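Local atomic coordinates of YjbQ family protein (Aeropyrum pernix, PDB entry 2P6H), a protein that is of unknown function, belongs to the YjbQ (UPF0047) family and assembles from three copies of its chain. Residues Trp26-Tyr40 against Pro122-Glu134. Residues are numbered along the deposited sequence; the frame is centred on the assembly and turned at random.
Sequences WLSTVGGVNGLLVVY and PRERTVNLLYLGE. With SO4 (sulfate ion), chain C.
The Trp26 ring is held between two aliphatic groups. Leu129 CB makes a CH-pi contact over one face, 4.0 Å from the centroid of the six-membered ring, and Val30 CG2 lies on the opposite face. Leu129 CD1 follows the base of the indole back to Trp26 CB. Asn128 CB sits over one face of the Tyr40 ring, 3.3 Å from Tyr40 CZ, and Val38 O lies in plane at the ring edge. Tyr40 CG stands between its own backbone N and carbonyl carbon (chi1 62°), which turns the ring over Asn128. Tyr40 OH bonds Ser107 of the second subunit and a water that donates to Leu129 O. Tyr131 lies with Trp26 CH2 against its CB at 3.6 Å, Leu27 CD1 and Val30 CG1 near its ring, and Glu134 O in plane at the ring edge. Its hydroxyl donates to Glu134 O over 2.6 Å. The same oxygen accepts Val33 N in the carbonyl plane, on a lone pair, and Asn34 N from above that plane. Replacing Tyr131 with an alanine would probably open a gap beside Val30 and Leu27 and cost Glu134 O one of these three donors. Asn34 ND2 bonds Glu134 OE2 at 2.6 Å from above the carboxylate plane, while Asn34 OD1 takes Gly103 N. Leu36, Val38 and Tyr40 pair by backbone hydrogen bonds with Leu132, Leu130 and Asn128. Gly35 and Gly133 form a non-hydrogen-bonded pair with CA atoms 4.0 Å apart; a CB on Gly35 would run into Leu132 O and Tyr131 OH, and one on Gly133 into Asn34 O. Leu132 also packs on other subunits of the trimer. Strands 35-40 and 124-133 thus form an antiparallel pair inside a five-stranded sheet, with helix 20-28 packed on one face and a classic beta bulge at Val33 and Asn34 opposite Glu134.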
loop_
_atom_site.group_PDB
_atom_site.type_symbol
_atom_site.label_atom_id
_atom_site.label_comp_id
_atom_site.label_asym_id
_atom_site.label_seq_id
_atom_site.Cartn_x
_atom_site.Cartn_y
_atom_site.Cartn_z
ATOM N N TRP A 26 -21.057 -6.658 6.885
ATOM C CA TRP A 26 -21.504 -5.455 6.192
ATOM C C TRP A 26 -21.700 -5.749 4.713
ATOM O O TRP A 26 -22.656 -5.361 4.078
ATOM C CB TRP A 26 -20.446 -4.350 6.365
ATOM C CG TRP A 26 -20.910 -3.081 5.734
ATOM C CD1 TRP A 26 -21.842 -2.165 6.272
ATOM C CD2 TRP A 26 -20.541 -2.559 4.424
ATOM N NE1 TRP A 26 -22.116 -1.126 5.446
ATOM C CE2 TRP A 26 -21.291 -1.359 4.235
ATOM C CE3 TRP A 26 -19.686 -2.985 3.421
ATOM C CZ2 TRP A 26 -21.156 -0.640 3.064
ATOM C CZ3 TRP A 26 -19.557 -2.257 2.251
ATOM C CH2 TRP A 26 -20.301 -1.080 2.069
ATOM N N LEU A 27 -20.722 -6.451 4.162
ATOM C CA LEU A 27 -20.764 -6.747 2.752
ATOM C C LEU A 27 -22.020 -7.525 2.337
ATOM O O LEU A 27 -22.542 -7.379 1.239
ATOM C CB LEU A 27 -19.532 -7.577 2.456
ATOM C CG LEU A 27 -19.227 -7.625 0.977
ATOM C CD1 LEU A 27 -19.116 -6.227 0.364
ATOM C CD2 LEU A 27 -17.901 -8.321 0.730
ATOM N N SER A 28 -22.437 -8.457 3.218
ATOM C CA SER A 28 -23.663 -9.184 2.905
ATOM C C SER A 28 -24.892 -8.327 3.196
ATOM O O SER A 28 -25.963 -8.534 2.645
ATOM C CB SER A 28 -23.721 -10.461 3.743
ATOM O OG SER A 28 -22.789 -11.417 3.238
ATOM N N THR A 29 -24.720 -7.350 4.082
ATOM C CA THR A 29 -25.845 -6.440 4.372
ATOM C C THR A 29 -26.071 -5.542 3.189
ATOM O O THR A 29 -27.012 -4.761 3.140
ATOM C CB THR A 29 -25.592 -5.539 5.611
ATOM O OG1 THR A 29 -26.819 -5.371 6.324
ATOM C CG2 THR A 29 -25.087 -4.163 5.166
ATOM N N VAL A 30 -25.120 -5.686 2.268
ATOM C CA VAL A 30 -25.188 -4.920 1.074
ATOM C C VAL A 30 -25.509 -5.824 -0.144
ATOM O O VAL A 30 -26.179 -5.425 -1.086
ATOM C CB VAL A 30 -23.815 -4.267 1.014
ATOM C CG1 VAL A 30 -23.524 -3.809 -0.414
ATOM C CG2 VAL A 30 -23.772 -3.068 1.944
ATOM N N GLY A 31 -25.067 -7.076 -0.072
ATOM C CA GLY A 31 -25.369 -8.036 -1.117
ATOM C C GLY A 31 -24.716 -7.721 -2.451
ATOM O O GLY A 31 -25.299 -7.971 -3.507
ATOM N N GLY A 32 -23.505 -7.173 -2.412
ATOM C CA GLY A 32 -22.807 -6.839 -3.648
ATOM C C GLY A 32 -22.423 -8.095 -4.420
ATOM O O GLY A 32 -22.085 -9.111 -3.852
ATOM N N VAL A 33 -22.515 -8.009 -5.762
ATOM C CA VAL A 33 -22.153 -9.178 -6.539
ATOM C C VAL A 33 -20.825 -8.962 -7.279
ATOM O O VAL A 33 -19.873 -9.717 -7.133
ATOM C CB VAL A 33 -23.299 -9.442 -7.523
ATOM C CG1 VAL A 33 -22.927 -10.592 -8.457
ATOM C CG2 VAL A 33 -24.561 -9.805 -6.764
ATOM N N ASN A 34 -20.717 -7.916 -8.097
ATOM C CA ASN A 34 -19.467 -7.601 -8.790
ATOM C C ASN A 34 -19.117 -6.147 -8.537
ATOM O O ASN A 34 -19.913 -5.249 -8.780
ATOM C CB ASN A 34 -19.616 -7.794 -10.307
ATOM C CG ASN A 34 -20.067 -9.198 -10.637
ATOM O OD1 ASN A 34 -19.343 -10.179 -10.490
ATOM N ND2 ASN A 34 -21.306 -9.266 -11.153
ATOM N N GLY A 35 -17.911 -5.913 -8.029
ATOM C CA GLY A 35 -17.490 -4.541 -7.712
ATOM C C GLY A 35 -16.211 -4.537 -6.874
ATOM O O GLY A 35 -15.430 -5.480 -6.905
ATOM N N LEU A 36 -15.974 -3.421 -6.136
ATOM C CA LEU A 36 -14.798 -3.295 -5.286
ATOM C C LEU A 36 -15.211 -2.895 -3.890
ATOM O O LEU A 36 -16.169 -2.161 -3.679
ATOM C CB LEU A 36 -13.928 -2.132 -5.745
ATOM C CG LEU A 36 -13.303 -2.224 -7.122
ATOM C CD1 LEU A 36 -12.644 -0.864 -7.393
ATOM C CD2 LEU A 36 -12.190 -3.262 -7.243
ATOM N N LEU A 37 -14.489 -3.436 -2.923
ATOM C CA LEU A 37 -14.719 -3.032 -1.590
ATOM C C LEU A 37 -13.482 -2.296 -1.154
ATOM O O LEU A 37 -12.364 -2.695 -1.454
ATOM C CB LEU A 37 -14.878 -4.301 -0.773
ATOM C CG LEU A 37 -14.690 -4.017 0.707
ATOM C CD1 LEU A 37 -15.912 -3.301 1.270
ATOM C CD2 LEU A 37 -14.450 -5.266 1.557
ATOM N N VAL A 38 -13.673 -1.153 -0.497
ATOM C CA VAL A 38 -12.507 -0.455 0.047
ATOM C C VAL A 38 -12.613 -0.464 1.538
ATOM O O VAL A 38 -13.601 -0.037 2.120
ATOM C CB VAL A 38 -12.442 1.019 -0.413
ATOM C CG1 VAL A 38 -11.190 1.687 0.155
ATOM C CG2 VAL A 38 -12.399 1.089 -1.929
ATOM N N VAL A 39 -11.587 -1.058 2.154
ATOM C CA VAL A 39 -11.469 -1.096 3.588
ATOM C C VAL A 39 -10.440 -0.090 3.972
ATOM O O VAL A 39 -9.300 -0.127 3.527
ATOM C CB VAL A 39 -10.981 -2.473 4.035
ATOM C CG1 VAL A 39 -10.968 -2.550 5.560
ATOM C CG2 VAL A 39 -11.899 -3.550 3.487
ATOM N N TYR A 40 -10.797 0.874 4.808
ATOM C CA TYR A 40 -9.833 1.888 5.192
ATOM C C TYR A 40 -10.092 2.413 6.595
ATOM O O TYR A 40 -11.204 2.369 7.116
ATOM C CB TYR A 40 -9.834 3.036 4.157
ATOM C CG TYR A 40 -11.157 3.737 4.073
ATOM C CD1 TYR A 40 -12.279 3.089 3.553
ATOM C CD2 TYR A 40 -11.262 5.083 4.440
ATOM C CE1 TYR A 40 -13.489 3.764 3.421
ATOM C CE2 TYR A 40 -12.473 5.761 4.301
ATOM C CZ TYR A 40 -13.588 5.091 3.800
ATOM O OH TYR A 40 -14.789 5.766 3.658
ATOM N N PRO A 122 -4.415 1.197 24.176
ATOM C CA PRO A 122 -5.766 0.717 23.856
ATOM C C PRO A 122 -6.680 1.868 23.452
ATOM O O PRO A 122 -6.712 2.910 24.111
ATOM C CB PRO A 122 -6.209 0.069 25.156
ATOM C CG PRO A 122 -5.554 0.841 26.252
ATOM C CD PRO A 122 -4.202 1.203 25.634
ATOM N N ARG A 123 -7.410 1.679 22.358
ATOM C CA ARG A 123 -8.320 2.717 21.857
ATOM C C ARG A 123 -9.549 2.106 21.182
ATOM O O ARG A 123 -9.567 0.944 20.798
ATOM C CB ARG A 123 -7.595 3.578 20.813
ATOM C CG ARG A 123 -6.529 4.519 21.371
ATOM C CD ARG A 123 -6.020 5.468 20.279
ATOM N NE ARG A 123 -4.814 6.205 20.687
ATOM C CZ ARG A 123 -4.940 7.295 21.476
ATOM N NH1 ARG A 123 -6.118 7.699 21.928
ATOM N NH2 ARG A 123 -3.834 7.976 21.816
ATOM N N GLU A 124 -10.581 2.928 21.061
ATOM C CA GLU A 124 -11.750 2.489 20.371
ATOM C C GLU A 124 -11.588 3.027 18.964
ATOM O O GLU A 124 -11.740 4.214 18.704
ATOM C CB GLU A 124 -13.030 3.017 21.106
ATOM C CG GLU A 124 -14.202 3.242 20.152
ATOM C CD GLU A 124 -15.340 2.336 20.557
ATOM O OE1 GLU A 124 -15.075 1.171 20.847
ATOM O OE2 GLU A 124 -16.474 2.797 20.609
ATOM N N ARG A 125 -11.217 2.114 18.077
ATOM C CA ARG A 125 -10.925 2.470 16.696
ATOM C C ARG A 125 -12.079 2.275 15.714
ATOM O O ARG A 125 -13.088 1.667 16.047
ATOM C CB ARG A 125 -9.718 1.676 16.237
ATOM C CG ARG A 125 -8.476 1.888 17.069
ATOM C CD ARG A 125 -7.983 3.340 17.043
ATOM N NE ARG A 125 -6.538 3.366 17.250
ATOM C CZ ARG A 125 -5.760 4.400 16.945
ATOM N NH1 ARG A 125 -6.294 5.510 16.432
ATOM N NH2 ARG A 125 -4.434 4.306 17.083
ATOM N N THR A 126 -11.922 2.812 14.509
ATOM C CA THR A 126 -12.945 2.735 13.458
ATOM C C THR A 126 -12.395 2.171 12.155
ATOM O O THR A 126 -11.255 2.408 11.776
ATOM C CB THR A 126 -13.482 4.132 13.182
ATOM O OG1 THR A 126 -14.095 4.638 14.370
ATOM C CG2 THR A 126 -14.534 4.075 12.069
ATOM N N VAL A 127 -13.236 1.353 11.494
ATOM C CA VAL A 127 -12.919 0.885 10.153
ATOM C C VAL A 127 -14.043 1.304 9.255
ATOM O O VAL A 127 -15.210 1.046 9.541
ATOM C CB VAL A 127 -12.869 -0.647 10.146
ATOM C CG1 VAL A 127 -12.702 -1.148 8.702
ATOM C CG2 VAL A 127 -11.720 -1.155 10.981
ATOM N N ASN A 128 -13.678 2.030 8.199
ATOM C CA ASN A 128 -14.690 2.494 7.288
ATOM C C ASN A 128 -14.739 1.570 6.066
ATOM O O ASN A 128 -13.745 0.963 5.689
ATOM C CB ASN A 128 -14.310 3.927 6.846
ATOM C CG ASN A 128 -14.516 4.913 7.982
ATOM O OD1 ASN A 128 -13.842 5.931 8.087
ATOM N ND2 ASN A 128 -15.507 4.605 8.845
ATOM N N LEU A 129 -15.921 1.458 5.469
ATOM C CA LEU A 129 -16.110 0.546 4.346
ATOM C C LEU A 129 -16.884 1.222 3.227
ATOM O O LEU A 129 -17.804 2.003 3.467
ATOM C CB LEU A 129 -16.885 -0.705 4.795
ATOM C CG LEU A 129 -16.355 -1.445 6.032
ATOM C CD1 LEU A 129 -17.380 -2.424 6.564
ATOM C CD2 LEU A 129 -15.058 -2.157 5.678
ATOM N N LEU A 130 -16.491 0.917 1.997
ATOM C CA LEU A 130 -17.131 1.482 0.808
ATOM C C LEU A 130 -17.287 0.397 -0.237
ATOM O O LEU A 130 -16.347 -0.305 -0.585
ATOM C CB LEU A 130 -16.271 2.636 0.246
ATOM C CG LEU A 130 -16.853 3.296 -1.032
ATOM C CD1 LEU A 130 -16.368 4.733 -1.222
ATOM C CD2 LEU A 130 -16.477 2.544 -2.309
ATOM N N TYR A 131 -18.494 0.250 -0.766
ATOM C CA TYR A 131 -18.728 -0.737 -1.809
ATOM C C TYR A 131 -19.176 -0.017 -3.061
ATOM O O TYR A 131 -20.151 0.741 -3.045
ATOM C CB TYR A 131 -19.796 -1.752 -1.418
ATOM C CG TYR A 131 -20.039 -2.736 -2.538
ATOM C CD1 TYR A 131 -19.076 -3.690 -2.869
ATOM C CD2 TYR A 131 -21.187 -2.659 -3.329
ATOM C CE1 TYR A 131 -19.245 -4.540 -3.966
ATOM C CE2 TYR A 131 -21.362 -3.506 -4.432
ATOM C CZ TYR A 131 -20.387 -4.437 -4.742
ATOM O OH TYR A 131 -20.531 -5.249 -5.845
ATOM N N LEU A 132 -18.461 -0.263 -4.146
ATOM C CA LEU A 132 -18.731 0.383 -5.419
ATOM C C LEU A 132 -18.956 -0.694 -6.457
ATOM O O LEU A 132 -18.048 -1.414 -6.851
ATOM C CB LEU A 132 -17.526 1.261 -5.812
ATOM C CG LEU A 132 -17.755 2.126 -7.074
ATOM C CD1 LEU A 132 -18.578 3.382 -6.779
ATOM C CD2 LEU A 132 -16.451 2.610 -7.708
ATOM N N GLY A 133 -20.185 -0.833 -6.946
ATOM C CA GLY A 133 -20.441 -1.838 -7.958
ATOM C C GLY A 133 -21.880 -2.306 -8.031
ATOM O O GLY A 133 -22.782 -1.696 -7.451
ATOM N N GLU A 134 -22.094 -3.392 -8.768
ATOM C CA GLU A 134 -23.429 -3.959 -8.931
ATOM C C GLU A 134 -23.660 -5.141 -7.971
ATOM O O GLU A 134 -22.726 -5.486 -7.203
ATOM C CB GLU A 134 -23.609 -4.417 -10.383
ATOM C CG GLU A 134 -23.358 -5.913 -10.603
ATOM C CD GLU A 134 -22.696 -6.230 -11.944
ATOM O OE1 GLU A 134 -22.212 -5.291 -12.613
ATOM O OE2 GLU A 134 -22.644 -7.422 -12.329
ATOM O OXT GLU A 134 -24.779 -5.710 -8.012
HETATM S S SO4 C . -5.243 9.028 14.965
HETATM O O1 SO4 C . -4.314 9.603 16.045
HETATM O O2 SO4 C . -6.663 9.201 15.272
HETATM O O3 SO4 C . -5.034 7.591 14.812
HETATM O O4 SO4 C . -4.984 9.665 13.680
HETATM O O HOH W 1 -17.300 4.976 4.181
#